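Local structure of tripeptidase (Staphylococcus aureus subsp. aureus, 3RZA) at residues A[177-182]-A[351-356]; A[91-95]-A[153-157]; A[231-237]-A[284-289]. The protein probably cleaves an N-terminal amino acid from tripeptides, as a metal-dependent peptidase of the M20 family with zinc and calcium bound in the crystal. One frame throughout, in Å; residues are numbered along the deposited sequence. Where two conformers were deposited one is given.

Contact 1: residues A[177-182]-A[351-356]; sequences LDADFG and FGIPSV
G182 and S355 form a parallel beta bridge where two neighbouring strands of the large sheet begin, in the metal-binding part of this M20-family peptidase. Two backbone bonds hold the bridge. G182 N donates to P354 O at 3.0 Å, and V356 N donates to G182 O at 3.3 Å. The same G182 O also receives a CA-H...O contact from S355 CA. Before the bridge the contact passes to side chains. I353 does most of this work. Its CG1 is anti to the carbonyl carbon (chi1 -59°), which sends CD1 to L177 while CG2 packs on F181 CA and A179. L177 CD1 is shared: it lies 3.7 Å from I353 CD1 and 3.7 Å from F351 CD2, and the leucine crosses the phenylalanine side chain at about a right angle. P354 CD lies 3.6 Å from D180 O. F181 CB lies 3.3 Å from P354 O, and the ring leads away from 351-356. S355 OG donates to I353 O at 2.7 Å from above the carbonyl plane and also bonds Y94 OH. Strand 93-98 borders strand 181-184 on its other side. Helix 318-329 packs on F181, P354 and V356 through V319, while I348 of helix 344-348 touches L177 and S355.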
ATOM      1  N   LEU A 177      33.996  26.470  10.425  1.00 27.88           N
ATOM      2  CA  LEU A 177      34.834  25.383  10.930  1.00 27.36           C
ATOM      3  C   LEU A 177      36.309  25.714  10.812  1.00 27.25           C
ATOM      4  O   LEU A 177      36.735  26.319   9.842  1.00 25.73           O
ATOM      5  CB  LEU A 177      34.551  24.068  10.185  1.00 28.49           C
ATOM      6  CG  LEU A 177      33.118  23.519  10.169  1.00 28.73           C
ATOM      7  CD1 LEU A 177      33.129  22.066   9.712  1.00 30.37           C
ATOM      8  CD2 LEU A 177      32.428  23.635  11.527  1.00 30.88           C
ATOM      9  N   ASP A 178      37.083  25.280  11.805  1.00 26.69           N
ATOM     10  CA  ASP A 178      38.531  25.482  11.837  1.00 29.12           C
ATOM     11  C   ASP A 178      39.104  24.357  12.697  1.00 29.61           C
ATOM     12  O   ASP A 178      39.221  24.499  13.937  1.00 32.10           O
ATOM     13  CB  ASP A 178      38.877  26.877  12.400  1.00 28.52           C
ATOM     14  CG  ASP A 178      40.365  27.155  12.427  1.00 31.79           C
ATOM     15  OD1 ASP A 178      41.100  26.607  11.593  1.00 33.86           O
ATOM     16  OD2 ASP A 178      40.807  27.957  13.272  1.00 36.03           O
ATOM     17  N   ALA A 179      39.380  23.221  12.049  1.00 27.73           N
ATOM     18  CA  ALA A 179      39.902  22.026  12.720  1.00 27.71           C
ATOM     19  C   ALA A 179      40.766  21.223  11.759  1.00 26.50           C
ATOM     20  O   ALA A 179      40.489  21.192  10.566  1.00 27.01           O
ATOM     21  CB  ALA A 179      38.749  21.165  13.230  1.00 26.33           C
ATOM     22  N   ASP A 180      41.805  20.587  12.297  1.00 25.61           N
ATOM     23  CA  ASP A 180      42.641  19.613  11.561  1.00 24.31           C
ATOM     24  C   ASP A 180      41.990  18.222  11.460  1.00 22.01           C
ATOM     25  O   ASP A 180      42.213  17.510  10.495  1.00 21.60           O
ATOM     26  CB  ASP A 180      44.001  19.471  12.238  1.00 24.45           C
ATOM     27  CG  ASP A 180      44.814  20.771  12.205  1.00 29.99           C
ATOM     28  OD1 ASP A 180      45.064  21.286  11.097  1.00 35.09           O
ATOM     29  OD2 ASP A 180      45.191  21.275  13.282  1.00 30.44           O
ATOM     30  N   PHE A 181      41.246  17.827  12.490  1.00 22.23           N
ATOM     31  CA  PHE A 181      40.490  16.562  12.493  1.00 18.85           C
ATOM     32  C   PHE A 181      39.474  16.574  13.623  1.00 19.48           C
ATOM     33  O   PHE A 181      39.469  17.491  14.464  1.00 17.19           O
ATOM     34  CB  PHE A 181      41.433  15.342  12.628  1.00 18.13           C
ATOM     35  CG  PHE A 181      42.416  15.438  13.782  1.00 21.32           C
ATOM     36  CD1 PHE A 181      42.026  15.107  15.100  1.00 19.80           C
ATOM     37  CD2 PHE A 181      43.733  15.837  13.560  1.00 22.94           C
ATOM     38  CE1 PHE A 181      42.931  15.200  16.161  1.00 23.40           C
ATOM     39  CE2 PHE A 181      44.647  15.913  14.620  1.00 25.23           C
ATOM     40  CZ  PHE A 181      44.236  15.611  15.927  1.00 23.19           C
ATOM     41  N   GLY A 182      38.608  15.566  13.658  1.00 18.68           N
ATOM     42  CA  GLY A 182      37.704  15.434  14.773  1.00 18.51           C
ATOM     43  C   GLY A 182      36.803  14.248  14.829  1.00 17.42           C
ATOM     44  O   GLY A 182      37.039  13.253  14.175  1.00 18.97           O
ATOM     45  N   PHE A 351      34.040  18.114   3.704  1.00 24.90           N
ATOM     46  CA  PHE A 351      34.745  19.402   3.861  1.00 26.71           C
ATOM     47  C   PHE A 351      36.283  19.260   3.951  1.00 27.51           C
ATOM     48  O   PHE A 351      36.966  20.263   4.076  1.00 28.76           O
ATOM     49  CB  PHE A 351      34.256  20.177   5.123  1.00 26.15           C
ATOM     50  CG  PHE A 351      32.746  20.293   5.268  1.00 28.53           C
ATOM     51  CD1 PHE A 351      31.881  20.314   4.158  1.00 35.01           C
ATOM     52  CD2 PHE A 351      32.191  20.445   6.544  1.00 33.75           C
ATOM     53  CE1 PHE A 351      30.480  20.439   4.339  1.00 36.57           C
ATOM     54  CE2 PHE A 351      30.795  20.571   6.731  1.00 31.99           C
ATOM     55  CZ  PHE A 351      29.945  20.562   5.631  1.00 32.66           C
ATOM     56  N   GLY A 352      36.820  18.038   3.933  1.00 27.11           N
ATOM     57  CA  GLY A 352      38.270  17.810   4.048  1.00 26.90           C
ATOM     58  C   GLY A 352      38.826  17.772   5.466  1.00 26.56           C
ATOM     59  O   GLY A 352      40.028  17.847   5.636  1.00 28.40           O
ATOM     60  N   ILE A 353      37.955  17.662   6.480  1.00 26.47           N
ATOM     61  CA  ILE A 353      38.372  17.528   7.880  1.00 24.57           C
ATOM     62  C   ILE A 353      38.216  16.040   8.257  1.00 23.72           C
ATOM     63  O   ILE A 353      37.069  15.592   8.418  1.00 24.10           O
ATOM     64  CB  ILE A 353      37.481  18.416   8.839  1.00 23.99           C
ATOM     65  CG1 ILE A 353      37.542  19.907   8.455  1.00 24.35           C
ATOM     66  CG2 ILE A 353      37.919  18.239  10.276  1.00 20.30           C
ATOM     67  CD1 ILE A 353      36.592  20.791   9.264  1.00 17.61           C
ATOM     68  N   PRO A 354      39.347  15.261   8.346  1.00 22.37           N
ATOM     69  CA  PRO A 354      39.289  13.848   8.736  1.00 22.58           C
ATOM     70  C   PRO A 354      38.483  13.607  10.004  1.00 21.31           C
ATOM     71  O   PRO A 354      38.805  14.161  11.047  1.00 19.64           O
ATOM     72  CB  PRO A 354      40.765  13.489   8.972  1.00 21.44           C
ATOM     73  CG  PRO A 354      41.500  14.348   8.047  1.00 23.21           C
ATOM     74  CD  PRO A 354      40.706  15.605   7.873  1.00 23.57           C
ATOM     75  N   SER A 355      37.417  12.830   9.880  1.00 21.54           N
ATOM     76  CA  SER A 355      36.476  12.628  10.970  1.00 20.99           C
ATOM     77  C   SER A 355      36.157  11.150  11.122  1.00 21.04           C
ATOM     78  O   SER A 355      35.931  10.467  10.137  1.00 24.35           O
ATOM     79  CB  SER A 355      35.208  13.426  10.728  1.00 21.71           C
ATOM     80  OG  SER A 355      35.505  14.804  10.538  1.00 22.50           O
ATOM     81  N   VAL A 356      36.163  10.678  12.367  1.00 19.39           N
ATOM     82  CA  VAL A 356      35.772   9.313  12.726  1.00 17.95           C
ATOM     83  C   VAL A 356      34.693   9.433  13.803  1.00 18.63           C
ATOM     84  O   VAL A 356      34.499  10.518  14.375  1.00 17.84           O
ATOM     85  CB  VAL A 356      37.012   8.485  13.220  1.00 17.13           C
ATOM     86  CG1 VAL A 356      38.129   8.536  12.157  1.00 15.89           C
ATOM     87  CG2 VAL A 356      37.509   8.983  14.539  1.00 17.87           C
TER

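Contact 2: residues A[91-95]-A[153-157]; sequences PKLYL and QIQFV
L95 and F156 lie side by side and point the same way from adjacent parallel strands, with L95 CD1 3.6 Å from F156 CE2. I154 shares their face of the sheet, and its CG2 reaches L95 CD1 at 4.2 Å. L93 is on this face too. Y94 and Q155 take the other face and meet through their CB atoms. The Y94 side chain crosses that of V157 obliquely, Y94 CD2 to V157 CG2 3.9 Å. K92 and Q153 meet at the strand entrance, where both chains are extended and K92 CD lies 3.8 Å from Q153 NE2. Four backbone bonds join the strands, from L93 N to Q153 O at one end to V157 N to L95 O at the other. At the entrance one water donates to both P91 O and Q153 O, at 2.8 Å each. Another joins L93 O to Q153 NE2. Helices 374-393 and 128-147 cover the apolar face. The polar ends converge on the loop before strand 181-184: K92 NZ and Q153 NE2 both bind D178 OD2, and Q155 OE1 accepts from D178 N. The shared carboxylate probably favours a charged lysine and holds the glutamine amide in place.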
ATOM      1  N   PRO A  91      47.429  20.438  17.386  1.00 28.74           N
ATOM      2  CA  PRO A  91      46.344  20.319  16.437  1.00 28.73           C
ATOM      3  C   PRO A  91      45.004  20.897  16.913  1.00 27.69           C
ATOM      4  O   PRO A  91      44.724  20.941  18.132  1.00 25.58           O
ATOM      5  CB  PRO A  91      46.215  18.803  16.254  1.00 27.90           C
ATOM      6  CG  PRO A  91      47.546  18.305  16.467  1.00 29.21           C
ATOM      7  CD  PRO A  91      48.087  19.128  17.576  1.00 29.77           C
ATOM      8  N   LYS A  92      44.215  21.355  15.944  1.00 24.51           N
ATOM      9  CA  LYS A  92      42.919  21.961  16.206  1.00 24.18           C
ATOM     10  C   LYS A  92      41.889  20.870  16.026  1.00 22.62           C
ATOM     11  O   LYS A  92      41.855  20.221  14.974  1.00 22.66           O
ATOM     12  CB  LYS A  92      42.654  23.107  15.240  1.00 24.96           C
ATOM     13  CG  LYS A  92      43.674  24.270  15.333  1.00 28.96           C
ATOM     14  CD  LYS A  92      43.413  25.269  14.227  1.00 29.94           C
ATOM     15  CE  LYS A  92      44.186  26.558  14.413  1.00 33.98           C
ATOM     16  NZ  LYS A  92      43.876  27.520  13.313  1.00 33.38           N
ATOM     17  N   LEU A  93      41.060  20.683  17.052  1.00 20.64           N
ATOM     18  CA  LEU A  93      40.107  19.583  17.156  1.00 20.60           C
ATOM     19  C   LEU A  93      38.717  20.108  16.979  1.00 19.71           C
ATOM     20  O   LEU A  93      38.439  21.263  17.341  1.00 21.23           O
ATOM     21  CB  LEU A  93      40.209  18.961  18.555  1.00 22.34           C
ATOM     22  CG  LEU A  93      39.326  17.762  18.899  1.00 24.93           C
ATOM     23  CD1 LEU A  93      39.514  16.611  17.891  1.00 27.00           C
ATOM     24  CD2 LEU A  93      39.668  17.327  20.294  1.00 28.27           C
ATOM     25  N   TYR A  94      37.823  19.274  16.446  1.00 18.36           N
ATOM     26  CA  TYR A  94      36.392  19.505  16.589  1.00 17.00           C
ATOM     27  C   TYR A  94      35.701  18.265  17.118  1.00 17.43           C
ATOM     28  O   TYR A  94      36.186  17.162  16.947  1.00 17.02           O
ATOM     29  CB  TYR A  94      35.726  20.010  15.281  1.00 17.86           C
ATOM     30  CG  TYR A  94      35.160  18.915  14.413  1.00 20.48           C
ATOM     31  CD1 TYR A  94      35.988  18.192  13.562  1.00 18.30           C
ATOM     32  CD2 TYR A  94      33.796  18.578  14.458  1.00 20.30           C
ATOM     33  CE1 TYR A  94      35.500  17.163  12.792  1.00 19.05           C
ATOM     34  CE2 TYR A  94      33.300  17.537  13.688  1.00 21.40           C
ATOM     35  CZ  TYR A  94      34.163  16.833  12.845  1.00 18.31           C
ATOM     36  OH  TYR A  94      33.668  15.806  12.062  1.00 23.17           O
ATOM     37  N   LEU A  95      34.567  18.484  17.780  1.00 18.21           N
ATOM     38  CA  LEU A  95      33.698  17.422  18.266  1.00 17.99           C
ATOM     39  C   LEU A  95      32.296  17.788  17.831  1.00 16.92           C
ATOM     40  O   LEU A  95      31.951  18.965  17.878  1.00 20.33           O
ATOM     41  CB  LEU A  95      33.768  17.344  19.785  1.00 17.98           C
ATOM     42  CG  LEU A  95      35.134  17.070  20.410  1.00 18.28           C
ATOM     43  CD1 LEU A  95      35.067  17.363  21.922  1.00 17.21           C
ATOM     44  CD2 LEU A  95      35.571  15.622  20.128  1.00 15.82           C
ATOM     45  N   GLN A 153      42.890  24.423  20.571  1.00 26.25           N
ATOM     46  CA  GLN A 153      41.609  24.908  20.105  1.00 22.99           C
ATOM     47  C   GLN A 153      40.709  23.711  19.955  1.00 23.57           C
ATOM     48  O   GLN A 153      41.153  22.689  19.446  1.00 22.33           O
ATOM     49  CB  GLN A 153      41.736  25.621  18.760  1.00 22.48           C
ATOM     50  CG  GLN A 153      40.486  26.338  18.298  1.00 20.66           C
ATOM     51  CD  GLN A 153      40.740  27.148  17.047  1.00 26.67           C
ATOM     52  OE1 GLN A 153      41.397  28.176  17.107  1.00 25.34           O
ATOM     53  NE2 GLN A 153      40.260  26.661  15.898  1.00 26.39           N
ATOM     54  N   ILE A 154      39.459  23.851  20.414  1.00 22.77           N
ATOM     55  CA  ILE A 154      38.431  22.819  20.288  1.00 21.89           C
ATOM     56  C   ILE A 154      37.150  23.504  19.818  1.00 20.91           C
ATOM     57  O   ILE A 154      36.733  24.510  20.417  1.00 21.25           O
ATOM     58  CB  ILE A 154      38.129  22.102  21.640  1.00 22.53           C
ATOM     59  CG1 ILE A 154      39.411  21.777  22.408  1.00 24.81           C
ATOM     60  CG2 ILE A 154      37.358  20.833  21.383  1.00 21.10           C
ATOM     61  CD1 ILE A 154      39.163  21.200  23.785  1.00 26.32           C
ATOM     62  N   GLN A 155      36.545  22.985  18.752  1.00 19.48           N
ATOM     63  CA  GLN A 155      35.197  23.408  18.326  1.00 20.85           C
ATOM     64  C   GLN A 155      34.151  22.343  18.667  1.00 19.85           C
ATOM     65  O   GLN A 155      34.413  21.146  18.516  1.00 20.96           O
ATOM     66  CB  GLN A 155      35.166  23.747  16.841  1.00 17.77           C
ATOM     67  CG  GLN A 155      35.932  25.001  16.532  1.00 20.52           C
ATOM     68  CD  GLN A 155      35.741  25.492  15.118  1.00 19.68           C
ATOM     69  OE1 GLN A 155      35.839  24.722  14.175  1.00 25.73           O
ATOM     70  NE2 GLN A 155      35.520  26.787  14.962  1.00 20.54           N
ATOM     71  N   PHE A 156      32.996  22.793  19.169  1.00 17.27           N
ATOM     72  CA  PHE A 156      31.869  21.937  19.491  1.00 19.35           C
ATOM     73  C   PHE A 156      30.771  22.292  18.512  1.00 18.51           C
ATOM     74  O   PHE A 156      30.262  23.424  18.534  1.00 19.21           O
ATOM     75  CB  PHE A 156      31.423  22.169  20.924  1.00 18.75           C
ATOM     76  CG  PHE A 156      32.439  21.726  21.933  1.00 21.01           C
ATOM     77  CD1 PHE A 156      33.528  22.525  22.235  1.00 19.47           C
ATOM     78  CD2 PHE A 156      32.319  20.492  22.570  1.00 19.33           C
ATOM     79  CE1 PHE A 156      34.485  22.102  23.145  1.00 20.82           C
ATOM     80  CE2 PHE A 156      33.265  20.070  23.506  1.00 20.72           C
ATOM     81  CZ  PHE A 156      34.345  20.865  23.791  1.00 19.17           C
ATOM     82  N   VAL A 157      30.470  21.351  17.614  1.00 17.59           N
ATOM     83  CA  VAL A 157      29.558  21.568  16.494  1.00 19.59           C
ATOM     84  C   VAL A 157      28.253  20.835  16.807  1.00 19.69           C
ATOM     85  O   VAL A 157      28.224  19.600  16.834  1.00 18.21           O
ATOM     86  CB  VAL A 157      30.173  21.051  15.150  1.00 21.42           C
ATOM     87  CG1 VAL A 157      29.219  21.263  14.010  1.00 19.14           C
ATOM     88  CG2 VAL A 157      31.500  21.752  14.864  1.00 21.57           C
TER
HETATM   89  O   HOH W   1      42.996  20.801  20.358  1.00 16.81           O
HETATM   90  O   HOH W   2      45.092  24.070  18.807  1.00 28.91           O
HETATM   91  O   HOH W   3      39.348  23.639  16.510  1.00 21.49           O

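Contact 3: residues A[231-237]-A[284-289]; sequences AISRMKL and HMTDVF
M235 and F289 join the end of helix 224-234 and the loop after it to helix 275-295, two helices lying on one sheet in the domain that carries the subunit contact. Apolar packing dominates. The selenomethionine M235 is the central side chain, with CG anti to the backbone N (chi1 -156°) and a bend at chi3 that turns CE to F289. Its SE lies 3.8 Å from M285 CG, and the two selenomethionines cross at about a right angle. CE also touches V288 CG1. A231 CB rests 3.6 Å from F289 CD1, while V288 CG1 reaches A231 O and R234 CB. The aromatic contact is a CH-pi one: M235 CE stands 3.5 Å from the centroid of the F289 ring, 7° off the normal. A206, I208, A300 and V302 of the sheet also touch F289. Nearby, I232 and L237 pack on A229 and N226 of the second subunit. R234 NH1 forms a salt bridge with E295 OE1. One hydrogen bond crosses between the segments. K236 NZ lies over one face of the H284 ring, but K236 N comes in at the edge and donates to H284 NE2 at 3.1 Å, nearly straight at 175° and in the imidazole plane, so NE2 is the acceptor.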
ATOM      1  N   ALA A 231      10.666  -7.986 -11.705  1.00 18.19           N
ATOM      2  CA  ALA A 231      11.890  -7.160 -11.639  1.00 17.62           C
ATOM      3  C   ALA A 231      12.714  -7.452 -10.371  1.00 19.63           C
ATOM      4  O   ALA A 231      13.917  -7.722 -10.460  1.00 21.32           O
ATOM      5  CB  ALA A 231      11.561  -5.691 -11.726  1.00 14.71           C
ATOM      6  N   ILE A 232      12.022  -7.487  -9.230  1.00 20.82           N
ATOM      7  CA  ILE A 232      12.603  -7.819  -7.922  1.00 21.37           C
ATOM      8  C   ILE A 232      13.223  -9.223  -7.873  1.00 22.08           C
ATOM      9  O   ILE A 232      14.318  -9.383  -7.297  1.00 24.20           O
ATOM     10  CB  ILE A 232      11.561  -7.679  -6.776  1.00 19.13           C
ATOM     11  CG1 ILE A 232      11.217  -6.219  -6.526  1.00 17.74           C
ATOM     12  CG2 ILE A 232      12.075  -8.308  -5.480  1.00 18.58           C
ATOM     13  CD1 ILE A 232      10.015  -6.065  -5.537  1.00 15.38           C
ATOM     14  N   SER A 233      12.575 -10.210  -8.499  1.00 22.05           N
ATOM     15  CA  SER A 233      13.126 -11.589  -8.573  0.50 23.07           C
ATOM     16  C   SER A 233      14.393 -11.688  -9.435  1.00 22.91           C
ATOM     17  O   SER A 233      15.239 -12.546  -9.202  1.00 21.07           O
ATOM     18  CB  SER A 233      12.071 -12.583  -9.090  0.50 25.20           C
ATOM     19  OG  SER A 233      12.654 -13.838  -9.444  0.50 22.34           O
ATOM     20  N   ARG A 234      14.518 -10.805 -10.436  1.00 22.94           N
ATOM     21  CA  ARG A 234      15.718 -10.758 -11.294  1.00 24.29           C
ATOM     22  C   ARG A 234      16.933 -10.054 -10.657  1.00 23.46           C
ATOM     23  O   ARG A 234      18.019 -10.171 -11.169  1.00 23.01           O
ATOM     24  CB  ARG A 234      15.401 -10.056 -12.619  1.00 24.34           C
ATOM     25  CG  ARG A 234      14.329 -10.717 -13.434  1.00 26.23           C
ATOM     26  CD  ARG A 234      14.042  -9.909 -14.674  1.00 27.89           C
ATOM     27  NE  ARG A 234      12.943 -10.480 -15.457  1.00 30.37           N
ATOM     28  CZ  ARG A 234      12.692 -10.232 -16.753  1.00 32.70           C
ATOM     29  NH1 ARG A 234      13.421  -9.362 -17.454  1.00 32.10           N
ATOM     30  NH2 ARG A 234      11.670 -10.845 -17.351  1.00 31.57           N
HETATM   31  N   MSE A 235      16.727  -9.348  -9.538  1.00 23.76           N
HETATM   32  CA  MSE A 235      17.617  -8.306  -9.035  1.00 22.44           C
HETATM   33  C   MSE A 235      18.515  -8.915  -7.996  1.00 21.60           C
HETATM   34  O   MSE A 235      18.084  -9.802  -7.281  1.00 24.28           O
HETATM   35  CB  MSE A 235      16.741  -7.207  -8.379  1.00 21.22           C
HETATM   36  CG  MSE A 235      17.346  -5.878  -8.312  1.00 19.67           C
HETATM   37 SE   MSE A 235      16.022  -4.547  -7.918  0.75 13.73          SE
HETATM   38  CE  MSE A 235      15.276  -4.302  -9.740  1.00 14.79           C
ATOM     39  N   LYS A 236      19.759  -8.451  -7.913  1.00 21.73           N
ATOM     40  CA  LYS A 236      20.648  -8.736  -6.778  1.00 20.95           C
ATOM     41  C   LYS A 236      20.205  -7.838  -5.625  1.00 20.72           C
ATOM     42  O   LYS A 236      20.080  -6.609  -5.787  1.00 19.95           O
ATOM     43  CB  LYS A 236      22.108  -8.450  -7.126  1.00 22.88           C
ATOM     44  CG  LYS A 236      22.683  -9.278  -8.307  1.00 24.43           C
ATOM     45  CD  LYS A 236      24.251  -9.188  -8.381  1.00 31.49           C
ATOM     46  CE  LYS A 236      24.857  -8.891  -9.817  1.00 37.31           C
ATOM     47  NZ  LYS A 236      25.444  -7.466  -9.939  1.00 39.14           N
ATOM     48  N   LEU A 237      19.896  -8.449  -4.493  1.00 20.25           N
ATOM     49  CA  LEU A 237      19.322  -7.753  -3.340  1.00 19.39           C
ATOM     50  C   LEU A 237      19.830  -8.423  -2.081  1.00 20.14           C
ATOM     51  O   LEU A 237      20.395  -9.508  -2.146  1.00 20.31           O
ATOM     52  CB  LEU A 237      17.792  -7.847  -3.380  1.00 19.60           C
ATOM     53  CG  LEU A 237      17.040  -7.015  -4.400  1.00 15.97           C
ATOM     54  CD1 LEU A 237      15.563  -7.396  -4.419  1.00 18.98           C
ATOM     55  CD2 LEU A 237      17.187  -5.543  -4.125  1.00 16.15           C
ATOM     56  N   HIS A 284      22.450  -1.394 -11.943  1.00 21.64           N
ATOM     57  CA  HIS A 284      21.850  -2.736 -12.066  1.00 22.35           C
ATOM     58  C   HIS A 284      20.340  -2.761 -11.754  1.00 19.48           C
ATOM     59  O   HIS A 284      19.565  -3.318 -12.541  1.00 19.63           O
ATOM     60  CB  HIS A 284      22.604  -3.742 -11.181  1.00 23.57           C
ATOM     61  CG  HIS A 284      21.898  -5.040 -11.006  1.00 18.59           C
ATOM     62  ND1 HIS A 284      21.734  -5.932 -12.036  1.00 17.94           N
ATOM     63  CD2 HIS A 284      21.327  -5.610  -9.916  1.00 21.09           C
ATOM     64  CE1 HIS A 284      21.087  -6.999 -11.598  1.00 20.39           C
ATOM     65  NE2 HIS A 284      20.828  -6.831 -10.315  1.00 16.63           N
HETATM   66  N   MSE A 285      19.949  -2.126 -10.641  1.00 19.82           N
HETATM   67  CA  MSE A 285      18.535  -2.066 -10.199  1.00 18.90           C
HETATM   68  C   MSE A 285      17.688  -1.243 -11.194  1.00 18.13           C
HETATM   69  O   MSE A 285      16.645  -1.688 -11.648  1.00 18.45           O
HETATM   70  CB  MSE A 285      18.432  -1.451  -8.802  1.00 16.79           C
HETATM   71  CG  MSE A 285      19.056  -2.289  -7.693  1.00 16.14           C
HETATM   72 SE   MSE A 285      19.326  -1.296  -6.031  0.75 13.36          SE
HETATM   73  CE  MSE A 285      17.549  -1.513  -5.359  1.00 15.72           C
ATOM     74  N   THR A 286      18.181  -0.064 -11.545  1.00 19.89           N
ATOM     75  CA  THR A 286      17.594   0.776 -12.608  1.00 16.92           C
ATOM     76  C   THR A 286      17.389   0.007 -13.917  1.00 17.71           C
ATOM     77  O   THR A 286      16.251  -0.082 -14.426  1.00 18.70           O
ATOM     78  CB  THR A 286      18.501   1.994 -12.872  1.00 16.88           C
ATOM     79  OG1 THR A 286      18.673   2.710 -11.648  1.00 16.19           O
ATOM     80  CG2 THR A 286      17.929   2.917 -13.987  1.00 11.95           C
ATOM     81  N   ASP A 287      18.454  -0.596 -14.421  1.00 17.77           N
ATOM     82  CA  ASP A 287      18.374  -1.367 -15.684  1.00 21.74           C
ATOM     83  C   ASP A 287      17.391  -2.530 -15.632  1.00 22.73           C
ATOM     84  O   ASP A 287      16.649  -2.737 -16.598  1.00 22.80           O
ATOM     85  CB  ASP A 287      19.753  -1.892 -16.124  1.00 24.53           C
ATOM     86  CG  ASP A 287      20.704  -0.775 -16.594  1.00 29.77           C
ATOM     87  OD1 ASP A 287      20.248   0.344 -16.902  1.00 37.17           O
ATOM     88  OD2 ASP A 287      21.920  -1.027 -16.662  1.00 33.30           O
ATOM     89  N   VAL A 288      17.351  -3.249 -14.504  1.00 20.63           N
ATOM     90  CA  VAL A 288      16.431  -4.381 -14.358  1.00 18.60           C
ATOM     91  C   VAL A 288      14.956  -3.932 -14.321  1.00 18.73           C
ATOM     92  O   VAL A 288      14.119  -4.526 -15.002  1.00 18.07           O
ATOM     93  CB  VAL A 288      16.802  -5.290 -13.147  1.00 17.05           C
ATOM     94  CG1 VAL A 288      15.702  -6.262 -12.858  1.00 13.24           C
ATOM     95  CG2 VAL A 288      18.108  -6.059 -13.464  1.00 16.41           C
ATOM     96  N   PHE A 289      14.656  -2.860 -13.586  1.00 18.19           N
ATOM     97  CA  PHE A 289      13.305  -2.263 -13.617  1.00 17.11           C
ATOM     98  C   PHE A 289      12.869  -1.827 -15.023  1.00 16.93           C
ATOM     99  O   PHE A 289      11.798  -2.211 -15.483  1.00 18.86           O
ATOM    100  CB  PHE A 289      13.209  -1.038 -12.669  1.00 20.73           C
ATOM    101  CG  PHE A 289      13.057  -1.387 -11.211  1.00 19.56           C
ATOM    102  CD1 PHE A 289      12.069  -2.273 -10.782  1.00 21.30           C
ATOM    103  CD2 PHE A 289      13.887  -0.801 -10.257  1.00 23.42           C
ATOM    104  CE1 PHE A 289      11.909  -2.585  -9.439  1.00 23.08           C
ATOM    105  CE2 PHE A 289      13.725  -1.094  -8.900  1.00 28.69           C
ATOM    106  CZ  PHE A 289      12.727  -2.007  -8.493  1.00 22.11           C
TER

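In the fold
From the N terminus, contact 2 comes first. It pairs strand 93-98 with strand 154-159 and closes a loop of 57 residues that contains helix 128-147. Contact 1 opens later, at 177-182, and closes only at 351-356. Contact 3 lies within that long excursion, joining helix 224-234 to helix 275-295. No loops cross. Contacts 1 and 2 touch, with centres 8 Å apart. They set strands 154-159, 93-98, 181-184 and 355-359 side by side, all parallel. Contact 3 is about 26 Å from contact 1 between nearest atoms and belongs to the separate helix-on-sheet region. Contact 1 is where the chain rejoins these parallel strands after that region.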